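Local atomic coordinates of hyaluronidase (Streptomyces koganeiensis, PDB entry 4UFQ), a protein that probably hydrolyses hyaluronan and assembles from three copies of an elongated, strand-rich chain. Residues 176-188 and 195-207. Numbering follows the deposited sequence. Where two conformers were deposited one is given.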
loop_
_atom_site.group_PDB
_atom_site.type_symbol
_atom_site.label_atom_id
_atom_site.label_comp_id
_atom_site.label_asym_id
_atom_site.label_seq_id
_atom_site.Cartn_x
_atom_site.Cartn_y
_atom_site.Cartn_z
ATOM N N ARG B 176 5.723 13.536 22.250
ATOM C CA ARG B 176 5.281 13.009 23.538
ATOM C C ARG B 176 5.843 11.622 23.761
ATOM O O ARG B 176 5.826 10.785 22.865
ATOM C CB ARG B 176 3.759 12.987 23.628
ATOM C CG ARG B 176 3.162 14.392 23.720
ATOM C CD ARG B 176 1.665 14.432 23.601
ATOM N NE ARG B 176 1.139 15.723 24.064
ATOM C CZ ARG B 176 -0.113 15.976 24.401
ATOM N NH1 ARG B 176 -1.050 15.053 24.243
ATOM N NH2 ARG B 176 -0.444 17.178 24.855
ATOM N N ILE B 177 6.357 11.391 24.964
ATOM C CA ILE B 177 6.913 10.106 25.337
ATOM C C ILE B 177 6.159 9.645 26.569
ATOM O O ILE B 177 6.240 10.292 27.624
ATOM C CB ILE B 177 8.420 10.210 25.633
ATOM C CG1 ILE B 177 9.168 10.759 24.412
ATOM C CG2 ILE B 177 8.964 8.834 26.041
ATOM C CD1 ILE B 177 10.636 11.066 24.679
ATOM N N GLY B 178 5.402 8.545 26.473
ATOM C CA GLY B 178 4.660 8.025 27.607
ATOM C C GLY B 178 5.604 7.326 28.563
ATOM O O GLY B 178 6.729 6.997 28.178
ATOM N N ASN B 179 5.174 7.094 29.797
ATOM C CA ASN B 179 6.041 6.362 30.725
ATOM C C ASN B 179 6.311 4.955 30.189
ATOM O O ASN B 179 5.394 4.261 29.731
ATOM C CB ASN B 179 5.411 6.227 32.102
ATOM C CG ASN B 179 5.328 7.549 32.889
ATOM O OD1 ASN B 179 6.242 8.380 32.846
ATOM N ND2 ASN B 179 4.216 7.739 33.579
ATOM N N ALA B 180 7.565 4.508 30.267
ATOM C CA ALA B 180 7.911 3.159 29.860
ATOM C C ALA B 180 7.335 2.152 30.855
ATOM O O ALA B 180 7.461 2.307 32.073
ATOM C CB ALA B 180 9.399 3.001 29.780
ATOM N N ALA B 181 6.688 1.111 30.347
ATOM C CA ALA B 181 6.131 0.076 31.209
ATOM C C ALA B 181 7.249 -0.741 31.846
ATOM O O ALA B 181 7.121 -1.207 32.978
ATOM C CB ALA B 181 5.184 -0.823 30.440
ATOM N N THR B 182 8.346 -0.887 31.115
ATOM C CA THR B 182 9.523 -1.541 31.679
ATOM C C THR B 182 10.744 -0.670 31.449
ATOM O O THR B 182 10.993 -0.180 30.361
ATOM C CB THR B 182 9.726 -2.959 31.117
ATOM O OG1 THR B 182 9.578 -2.948 29.692
ATOM C CG2 THR B 182 8.703 -3.910 31.732
ATOM N N VAL B 183 11.482 -0.454 32.526
ATOM C CA VAL B 183 12.671 0.388 32.478
ATOM C C VAL B 183 13.746 -0.302 31.627
ATOM O O VAL B 183 14.066 -1.449 31.863
ATOM C CB VAL B 183 13.178 0.632 33.927
ATOM C CG1 VAL B 183 14.501 1.320 33.928
ATOM C CG2 VAL B 183 12.139 1.442 34.725
ATOM N N PRO B 184 14.310 0.420 30.639
ATOM C CA PRO B 184 15.401 -0.194 29.867
ATOM C C PRO B 184 16.594 -0.655 30.701
ATOM O O PRO B 184 16.936 0.008 31.684
ATOM C CB PRO B 184 15.848 0.937 28.952
ATOM C CG PRO B 184 14.591 1.736 28.729
ATOM C CD PRO B 184 13.917 1.720 30.087
ATOM N N THR B 185 17.224 -1.760 30.310
ATOM C CA THR B 185 18.444 -2.253 30.956
ATOM C C THR B 185 19.571 -2.452 29.949
ATOM O O THR B 185 20.612 -3.025 30.281
ATOM C CB THR B 185 18.194 -3.586 31.665
ATOM O OG1 THR B 185 17.742 -4.556 30.715
ATOM C CG2 THR B 185 17.130 -3.442 32.769
ATOM N N SER B 186 19.344 -2.017 28.714
ATOM C CA SER B 186 20.275 -2.196 27.620
ATOM C C SER B 186 20.014 -1.129 26.556
ATOM O O SER B 186 19.001 -0.394 26.610
ATOM C CB SER B 186 20.097 -3.600 27.019
ATOM O OG SER B 186 18.753 -3.771 26.582
ATOM N N VAL B 187 20.928 -1.059 25.588
ATOM C CA VAL B 187 20.816 -0.138 24.449
ATOM C C VAL B 187 20.972 -0.899 23.134
ATOM O O VAL B 187 21.252 -2.091 23.140
ATOM C CB VAL B 187 21.820 1.070 24.545
ATOM C CG1 VAL B 187 21.707 1.734 25.916
ATOM C CG2 VAL B 187 23.226 0.683 24.259
ATOM N N ASP B 188 20.758 -0.219 22.007
ATOM C CA ASP B 188 20.925 -0.863 20.694
ATOM C C ASP B 188 22.382 -1.213 20.343
ATOM O O ASP B 188 23.336 -0.619 20.863
ATOM C CB ASP B 188 20.366 0.021 19.588
ATOM C CG ASP B 188 20.255 -0.714 18.270
ATOM O OD1 ASP B 188 19.474 -1.687 18.212
ATOM O OD2 ASP B 188 20.976 -0.347 17.304
ATOM N N LEU B 195 16.347 6.702 25.509
ATOM C CA LEU B 195 15.652 7.847 26.065
ATOM C C LEU B 195 14.279 7.357 26.461
ATOM O O LEU B 195 13.603 6.686 25.663
ATOM C CB LEU B 195 15.531 8.942 25.001
ATOM C CG LEU B 195 14.931 10.285 25.424
ATOM C CD1 LEU B 195 15.848 11.040 26.395
ATOM C CD2 LEU B 195 14.633 11.156 24.201
ATOM N N TYR B 196 13.856 7.596 27.696
ATOM C CA TYR B 196 12.555 7.119 28.137
ATOM C C TYR B 196 11.995 7.992 29.215
ATOM O O TYR B 196 12.734 8.749 29.858
ATOM C CB TYR B 196 12.636 5.653 28.617
ATOM C CG TYR B 196 13.554 5.391 29.794
ATOM C CD1 TYR B 196 14.934 5.302 29.616
ATOM C CD2 TYR B 196 13.050 5.232 31.058
ATOM C CE1 TYR B 196 15.787 5.035 30.691
ATOM C CE2 TYR B 196 13.889 4.963 32.138
ATOM C CZ TYR B 196 15.254 4.882 31.941
ATOM O OH TYR B 196 16.091 4.622 32.995
ATOM N N ALA B 197 10.681 7.910 29.394
ATOM C CA ALA B 197 10.011 8.563 30.502
ATOM C C ALA B 197 9.738 7.571 31.626
ATOM O O ALA B 197 9.459 6.392 31.399
ATOM C CB ALA B 197 8.702 9.261 30.038
ATOM N N SER B 198 9.873 8.073 32.853
ATOM C CA SER B 198 9.690 7.264 34.040
ATOM C C SER B 198 9.115 8.175 35.121
ATOM O O SER B 198 9.741 9.173 35.505
ATOM C CB SER B 198 11.024 6.677 34.450
ATOM O OG SER B 198 10.824 5.706 35.473
ATOM N N GLY B 199 7.917 7.855 35.591
ATOM C CA GLY B 199 7.250 8.664 36.597
ATOM C C GLY B 199 7.065 10.101 36.154
ATOM O O GLY B 199 7.048 10.989 37.004
ATOM N N GLY B 200 6.937 10.346 34.854
ATOM C CA GLY B 200 6.743 11.693 34.322
ATOM C C GLY B 200 8.028 12.459 34.030
ATOM O O GLY B 200 7.993 13.537 33.447
ATOM N N ALA B 201 9.165 11.904 34.446
ATOM C CA ALA B 201 10.495 12.496 34.226
ATOM C C ALA B 201 11.102 11.945 32.944
ATOM O O ALA B 201 10.694 10.869 32.471
ATOM C CB ALA B 201 11.387 12.180 35.402
ATOM N N LEU B 202 12.080 12.656 32.386
ATOM C CA LEU B 202 12.797 12.229 31.193
ATOM C C LEU B 202 14.177 11.713 31.602
ATOM O O LEU B 202 14.912 12.403 32.340
ATOM C CB LEU B 202 12.920 13.412 30.217
ATOM C CG LEU B 202 13.585 13.080 28.881
ATOM C CD1 LEU B 202 12.722 12.141 28.042
ATOM C CD2 LEU B 202 13.875 14.400 28.131
ATOM N N LEU B 203 14.519 10.498 31.156
ATOM C CA LEU B 203 15.755 9.814 31.540
ATOM C C LEU B 203 16.531 9.358 30.323
ATOM O O LEU B 203 15.930 9.080 29.279
ATOM C CB LEU B 203 15.454 8.587 32.414
ATOM C CG LEU B 203 15.107 8.812 33.893
ATOM C CD1 LEU B 203 13.781 9.486 34.073
ATOM C CD2 LEU B 203 15.133 7.502 34.686
ATOM N N TRP B 204 17.850 9.233 30.453
ATOM C CA TRP B 204 18.713 8.619 29.441
ATOM C C TRP B 204 19.570 7.560 30.085
ATOM O O TRP B 204 20.233 7.801 31.109
ATOM C CB TRP B 204 19.669 9.649 28.849
ATOM C CG TRP B 204 20.736 9.183 27.852
ATOM C CD1 TRP B 204 22.081 9.076 28.076
ATOM C CD2 TRP B 204 20.542 8.893 26.459
ATOM N NE1 TRP B 204 22.723 8.726 26.925
ATOM C CE2 TRP B 204 21.803 8.603 25.914
ATOM C CE3 TRP B 204 19.422 8.824 25.634
ATOM C CZ2 TRP B 204 21.980 8.295 24.569
ATOM C CZ3 TRP B 204 19.598 8.511 24.308
ATOM C CH2 TRP B 204 20.857 8.223 23.796
ATOM N N ARG B 205 19.565 6.376 29.483
ATOM C CA ARG B 205 20.539 5.335 29.755
ATOM C C ARG B 205 21.583 5.356 28.647
ATOM O O ARG B 205 21.239 5.158 27.481
ATOM C CB ARG B 205 19.869 3.966 29.843
ATOM C CG ARG B 205 20.869 2.800 29.800
ATOM C CD ARG B 205 20.206 1.442 29.929
ATOM N NE ARG B 205 20.026 1.115 31.330
ATOM C CZ ARG B 205 20.920 0.497 32.092
ATOM N NH1 ARG B 205 22.086 0.106 31.608
ATOM N NH2 ARG B 205 20.647 0.280 33.374
ATOM N N GLY B 206 22.834 5.621 28.985
ATOM C CA GLY B 206 23.906 5.616 28.009
ATOM C C GLY B 206 24.526 4.255 27.789
ATOM O O GLY B 206 24.280 3.282 28.533
ATOM N N SER B 207 25.432 4.181 26.823
ATOM C CA SER B 207 25.976 2.884 26.425
ATOM C C SER B 207 26.851 2.257 27.488
ATOM O O SER B 207 27.067 1.045 27.455
ATOM C CB SER B 207 26.742 2.981 25.107
ATOM O OG SER B 207 27.829 3.866 25.208
HETATM O O HOH W 1 9.268 5.902 27.743
HETATM O O HOH W 2 9.622 3.779 32.996
HETATM O O HOH W 3 17.719 2.365 32.518
#
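Ala-197 O takes two hydrogen bonds. Ala-180 N donates to Ala-197 O at 2.9 Å, nearly straight at 172°, and a water held by Ala-180 O donates the other. A second water joins Gly-178 O to the N of the same Ala-197. Asn-179 lies between these links and reaches the type I' turn from Ser-198 to Ala-201. Its CG sits anti to the carbonyl carbon (chi1 -70°), which lets Asn-179 OD1 accept from Gly-200 N at 2.9 Å. The turn is thus tied to the 176-188 segment through its own backbone.

Pro-184 turns its CD and CG onto one face of the Tyr-196 ring. Pro-184 CD stands 3.5 Å from the centroid of the Tyr-196 ring, almost on the normal, in a CH-pi contact. Leu-203 CB lies over the opposite face, offset toward the rim. Val-183 CG1 adds a contact 3.8 Å from Tyr-196 OH. That hydroxyl shares a third water with Pro-184 O and Arg-205 NE. The direct bond from Arg-205 NE to Pro-184 O is weak, so the water is the firmer link. Arg-205 bends at chi3 (-85°), and its guanidinium carries Thr-185 CA over one face.

At the start of the 176-188 segment, Ile-177 CD1 meets Leu-195 CD2 at 4.0 Å and also touches Leu-202 CD1. Segment 176-188 runs along the hairpin of strands 193-198 and 201-206, which strand 211-215 extends into a three-stranded antiparallel sheet. Through Arg-176 and Ile-177, strand 175-177 pairs with strands of both other subunits, so the contact sits where sheets run on across the trimer interfaces, near the C-terminal end.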